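Long-range contacts in histidine kinase (Caulobacter vibrioides, PDB 6TNE), which contains a phosphoacceptor receiver domain, the part described here, which probably carries a phosphoryl group within the phosphorelay of the hybrid histidine kinase CckA: residues D60-L65 with V77-G82; V6-A11 with V54-I59. All blocks are in the same frame, centred on the assembly; numbering follows the deposited sequence.

Contact 1: residues D60-L65 with V77-G82; sequences DGPTLL and VMFISG
Phe79 lies between Pro62 in the first turn of helix 61-72 and Val77, two residues earlier in its own strand: Val77 CG1 sits 3.8 Å above one face of the ring and Pro62 CG 4.1 Å above the opposite face, both displaced toward the rim. Leu65 comes to the ring at an edge, CD2 lying 4.0 Å from Phe79 CZ near the ring plane. Its other methyl meets Val77 tip to tip, CD1 to CG2 at 3.5 Å, closer than usual for two carbons. With CG anti to the backbone N (chi1 178°), the leucine side chain can set one methyl against each of these strand residues. This is helix-on-sheet packing within a beta-alpha-beta crossover of the CheY-like fold, strand 49-53, helix 61-72 and strand 77-81; the helix and strand segments run nearly antiparallel, at 163°. Where the helix begins, main chain replaces side chain: Gly61 C approaches Phe79 CE1 to 3.4 Å. Asp60 caps this end, its OD1 accepting from Thr63 N and Thr63 OG1, each at 2.8 Å, both donors on the same face of the carboxylate. Val98 and Phe100 of strand 98-102 also touch the Phe79 side chain.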
loop_
_atom_site.group_PDB
_atom_site.type_symbol
_atom_site.label_atom_id
_atom_site.label_comp_id
_atom_site.label_asym_id
_atom_site.label_seq_id
_atom_site.Cartn_x
_atom_site.Cartn_y
_atom_site.Cartn_z
ATOM N N ASP A 60 0.067 13.300 1.889
ATOM C CA ASP A 60 -0.775 12.263 2.488
ATOM C C ASP A 60 -1.065 11.150 1.475
ATOM O O ASP A 60 -0.903 11.309 0.261
ATOM C CB ASP A 60 -2.087 12.883 2.985
ATOM C CG ASP A 60 -2.730 13.721 1.929
ATOM O OD1 ASP A 60 -3.523 13.188 1.107
ATOM O OD2 ASP A 60 -2.385 14.918 1.871
ATOM N N GLY A 61 -1.528 10.000 1.988
ATOM C CA GLY A 61 -1.852 8.861 1.150
ATOM C C GLY A 61 -2.873 9.160 0.059
ATOM O O GLY A 61 -2.684 8.792 -1.108
ATOM N N PRO A 62 -3.979 9.845 0.385
ATOM C CA PRO A 62 -4.955 10.159 -0.679
ATOM C C PRO A 62 -4.391 11.054 -1.781
ATOM O O PRO A 62 -4.709 10.866 -2.963
ATOM C CB PRO A 62 -6.103 10.803 0.100
ATOM C CG PRO A 62 -6.011 10.085 1.414
ATOM C CD PRO A 62 -4.568 10.018 1.724
ATOM N N THR A 63 -3.502 11.985 -1.430
ATOM C CA THR A 63 -2.814 12.783 -2.445
ATOM C C THR A 63 -1.881 11.932 -3.291
ATOM O O THR A 63 -1.817 12.107 -4.521
ATOM C CB THR A 63 -2.093 13.957 -1.767
ATOM O OG1 THR A 63 -3.045 14.787 -1.104
ATOM C CG2 THR A 63 -1.281 14.773 -2.779
ATOM N N LEU A 64 -1.148 11.022 -2.653
ATOM C CA LEU A 64 -0.360 10.055 -3.402
ATOM C C LEU A 64 -1.240 9.309 -4.390
ATOM O O LEU A 64 -0.862 9.153 -5.556
ATOM C CB LEU A 64 0.331 9.085 -2.438
ATOM C CG LEU A 64 0.909 7.828 -3.108
ATOM C CD1 LEU A 64 2.037 8.190 -4.109
ATOM C CD2 LEU A 64 1.421 6.889 -2.021
ATOM N N LEU A 65 -2.422 8.853 -3.963
ATOM C CA LEU A 65 -3.295 8.139 -4.888
ATOM C C LEU A 65 -3.662 9.023 -6.066
ATOM O O LEU A 65 -3.674 8.576 -7.214
ATOM C CB LEU A 65 -4.547 7.663 -4.149
ATOM C CG LEU A 65 -5.557 6.947 -5.036
ATOM C CD1 LEU A 65 -4.832 5.744 -5.711
ATOM C CD2 LEU A 65 -6.769 6.511 -4.261
ATOM N N VAL A 77 -6.659 -0.107 -3.887
ATOM C CA VAL A 77 -5.917 0.728 -2.953
ATOM C C VAL A 77 -6.508 0.512 -1.574
ATOM O O VAL A 77 -7.741 0.550 -1.422
ATOM C CB VAL A 77 -5.974 2.221 -3.344
ATOM C CG1 VAL A 77 -5.274 3.084 -2.307
ATOM C CG2 VAL A 77 -5.489 2.436 -4.792
ATOM N N MET A 78 -5.659 0.316 -0.579
ATOM C CA MET A 78 -6.073 0.139 0.802
ATOM C C MET A 78 -5.342 1.150 1.648
ATOM O O MET A 78 -4.094 1.156 1.686
ATOM C CB MET A 78 -5.682 -1.243 1.254
ATOM C CG MET A 78 -6.064 -1.537 2.661
ATOM S SD MET A 78 -5.842 -3.231 3.172
ATOM C CE MET A 78 -4.187 -3.600 2.759
ATOM N N PHE A 79 -6.074 2.042 2.287
ATOM C CA PHE A 79 -5.510 3.000 3.218
ATOM C C PHE A 79 -5.537 2.433 4.611
ATOM O O PHE A 79 -6.496 1.766 4.996
ATOM C CB PHE A 79 -6.296 4.302 3.170
ATOM C CG PHE A 79 -6.046 5.082 1.918
ATOM C CD1 PHE A 79 -4.747 5.543 1.612
ATOM C CD2 PHE A 79 -7.060 5.311 1.016
ATOM C CE1 PHE A 79 -4.492 6.235 0.425
ATOM C CE2 PHE A 79 -6.799 5.981 -0.176
ATOM C CZ PHE A 79 -5.534 6.442 -0.462
ATOM N N ILE A 80 -4.510 2.741 5.372
ATOM C CA ILE A 80 -4.392 2.337 6.761
ATOM C C ILE A 80 -4.188 3.591 7.602
ATOM O O ILE A 80 -3.506 4.530 7.187
ATOM C CB ILE A 80 -3.268 1.300 6.976
ATOM C CG1 ILE A 80 -1.869 1.819 6.630
ATOM C CG2 ILE A 80 -3.569 0.005 6.162
ATOM C CD1 ILE A 80 -0.781 0.857 6.921
ATOM N N SER A 81 -4.765 3.611 8.802
ATOM C CA SER A 81 -4.528 4.756 9.683
ATOM C C SER A 81 -5.043 4.428 11.064
ATOM O O SER A 81 -6.002 3.661 11.214
ATOM C CB SER A 81 -5.252 6.044 9.243
ATOM O OG SER A 81 -4.890 7.144 10.080
ATOM N N GLY A 82 -4.409 5.050 12.076
ATOM C CA GLY A 82 -4.911 5.017 13.437
ATOM C C GLY A 82 -6.039 5.977 13.691
ATOM O O GLY A 82 -6.646 5.922 14.765
#

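Contact 2: residues V6-A11 with V54-I59; sequences VEDEDA and VIMPGI
Asp8 holds CG between its backbone N and carbonyl carbon (chi1 59°), which brings OD1 of the aspartate to 3.6 Å from Met56 CG. Farther out the methionine bends at chi3 (-75°), and its thioether crosses Val6 at about a right angle, with SD 3.7 Å from Val6 CG1. The ring of Pro57 lies across the Asp8 side chain, its CD 3.3 Å from Asp8 OD2. No direct hydrogen bond joins the two segments; instead a water lies 2.9 Å from both Asp8 OD2 and Ile55 O and can donate to each, though it has more acceptors around it than protons. The CB of Glu7 leads away from 54-59, but its carboxylate turns back toward the acidic cluster: OE1 forms a salt bridge with Lys103, while the anti lone pair of OE2 accepts a nearly straight bond from Glu9 N at 2.9 Å. Both Glu7 OE2 and Asp8 OD1 lie close to Asp53 OD2, so three carboxylates gather beside the loop that follows strand 49-53. Asp8 N, buried by the contact, has no partner in the model. Val6 CG1 and the Met56 thioether form the apolar part of the contact. Carboxylates, a loop carbonyl and a bridging water in this position are consistent with the acidic pocket where receiver domains bind a divalent cation, commonly magnesium, for phosphoryl transfer.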
loop_
_atom_site.group_PDB
_atom_site.type_symbol
_atom_site.label_atom_id
_atom_site.label_comp_id
_atom_site.label_asym_id
_atom_site.label_seq_id
_atom_site.Cartn_x
_atom_site.Cartn_y
_atom_site.Cartn_z
ATOM N N VAL A 6 3.327 1.650 1.451
ATOM C CA VAL A 6 3.832 2.977 1.778
ATOM C C VAL A 6 3.496 3.266 3.230
ATOM O O VAL A 6 2.321 3.347 3.605
ATOM C CB VAL A 6 3.225 4.031 0.850
ATOM C CG1 VAL A 6 3.937 5.368 1.047
ATOM C CG2 VAL A 6 3.230 3.557 -0.608
ATOM N N GLU A 7 4.522 3.413 4.071
ATOM C CA GLU A 7 4.336 3.601 5.507
ATOM C C GLU A 7 5.631 4.209 6.031
ATOM O O GLU A 7 6.711 3.662 5.817
ATOM C CB GLU A 7 4.014 2.248 6.159
ATOM C CG GLU A 7 4.102 2.205 7.678
ATOM C CD GLU A 7 3.170 3.168 8.327
ATOM O OE1 GLU A 7 1.966 2.910 8.335
ATOM O OE2 GLU A 7 3.610 4.221 8.821
ATOM N N ASP A 8 5.512 5.355 6.714
ATOM C CA ASP A 8 6.696 6.044 7.222
ATOM C C ASP A 8 7.282 5.383 8.454
ATOM O O ASP A 8 8.470 5.601 8.755
ATOM C CB ASP A 8 6.404 7.505 7.521
ATOM C CG ASP A 8 5.316 7.668 8.518
ATOM O OD1 ASP A 8 4.210 7.177 8.279
ATOM O OD2 ASP A 8 5.556 8.342 9.544
ATOM N N GLU A 9 6.470 4.683 9.250
ATOM C CA GLU A 9 6.963 4.067 10.467
ATOM C C GLU A 9 7.655 2.763 10.105
ATOM O O GLU A 9 7.005 1.771 9.747
ATOM C CB GLU A 9 5.804 3.792 11.395
ATOM C CG GLU A 9 6.211 3.517 12.817
ATOM C CD GLU A 9 5.026 3.653 13.753
ATOM O OE1 GLU A 9 4.042 4.326 13.356
ATOM O OE2 GLU A 9 5.072 3.059 14.852
ATOM N N ASP A 10 8.981 2.765 10.201
ATOM C CA ASP A 10 9.771 1.668 9.664
ATOM C C ASP A 10 9.388 0.319 10.262
ATOM O O ASP A 10 9.280 -0.668 9.547
ATOM C CB ASP A 10 11.268 1.933 9.808
ATOM C CG ASP A 10 11.765 3.096 8.900
ATOM O OD1 ASP A 10 12.763 3.722 9.310
ATOM O OD2 ASP A 10 11.185 3.430 7.822
ATOM N N ALA A 11 9.264 0.238 11.586
ATOM C CA ALA A 11 9.006 -1.057 12.207
ATOM C C ALA A 11 7.620 -1.597 11.840
ATOM O O ALA A 11 7.457 -2.802 11.657
ATOM C CB ALA A 11 9.171 -0.942 13.718
ATOM N N VAL A 54 -2.251 6.943 5.726
ATOM C CA VAL A 54 -2.936 8.186 5.360
ATOM C C VAL A 54 -2.068 9.396 5.662
ATOM O O VAL A 54 -1.810 10.219 4.770
ATOM C CB VAL A 54 -4.338 8.247 6.015
ATOM C CG1 VAL A 54 -4.998 9.613 5.729
ATOM C CG2 VAL A 54 -5.177 7.097 5.490
ATOM N N ILE A 55 -1.635 9.535 6.906
ATOM C CA ILE A 55 -0.888 10.713 7.340
ATOM C C ILE A 55 0.582 10.316 7.427
ATOM O O ILE A 55 0.934 9.349 8.127
ATOM C CB ILE A 55 -1.369 11.190 8.716
ATOM C CG1 ILE A 55 -2.864 11.541 8.650
ATOM C CG2 ILE A 55 -0.505 12.346 9.180
ATOM C CD1 ILE A 55 -3.268 12.436 7.462
ATOM N N MET A 56 1.439 10.983 6.658
ATOM C CA MET A 56 2.871 10.677 6.582
ATOM C C MET A 56 3.604 11.982 6.379
ATOM O O MET A 56 3.046 12.899 5.762
ATOM C CB MET A 56 3.182 9.802 5.362
ATOM C CG MET A 56 2.525 8.432 5.395
ATOM S SD MET A 56 2.959 7.474 3.952
ATOM C CE MET A 56 1.955 8.224 2.665
ATOM N N PRO A 57 4.835 12.113 6.869
ATOM C CA PRO A 57 5.635 13.295 6.479
ATOM C C PRO A 57 5.640 13.394 4.948
ATOM O O PRO A 57 5.840 12.377 4.243
ATOM C CB PRO A 57 7.020 12.983 7.050
ATOM C CG PRO A 57 6.769 12.035 8.229
ATOM C CD PRO A 57 5.560 11.192 7.784
ATOM N N GLY A 58 5.411 14.607 4.422
ATOM C CA GLY A 58 5.215 14.773 2.993
ATOM C C GLY A 58 3.738 14.669 2.618
ATOM O O GLY A 58 2.851 14.889 3.440
ATOM N N ILE A 59 3.466 14.341 1.354
ATOM C CA ILE A 59 2.078 14.218 0.919
ATOM C C ILE A 59 1.346 13.087 1.645
ATOM O O ILE A 59 1.914 12.034 1.966
ATOM C CB ILE A 59 1.970 14.054 -0.603
ATOM C CG1 ILE A 59 2.611 12.726 -1.094
ATOM C CG2 ILE A 59 2.539 15.308 -1.280
ATOM C CD1 ILE A 59 2.434 12.508 -2.581
HETATM O O HOH W 1 2.796 8.868 10.243
#

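In the fold
From the N terminus, the chain leaves strand 2-6, forms helix 10-21, strand 26-30, helix 33-42 and strand 49-53, and then contact 2 closes this long loop by bringing 54-59 beside 6-11. Contact 1 follows in series, neither nested nor crossing: it closes the shorter loop in which helix 61-72 returns the chain to strand 77-81. The two meet at Val54, whose O probably accepts from Gly61 N and whose N probably bonds to Ile80 O. Contact 2 thus joins loops at the C-terminal ends of the parallel strands, whereas contact 1 fastens a helix to one face of the sheet, their centres about 9 Å apart.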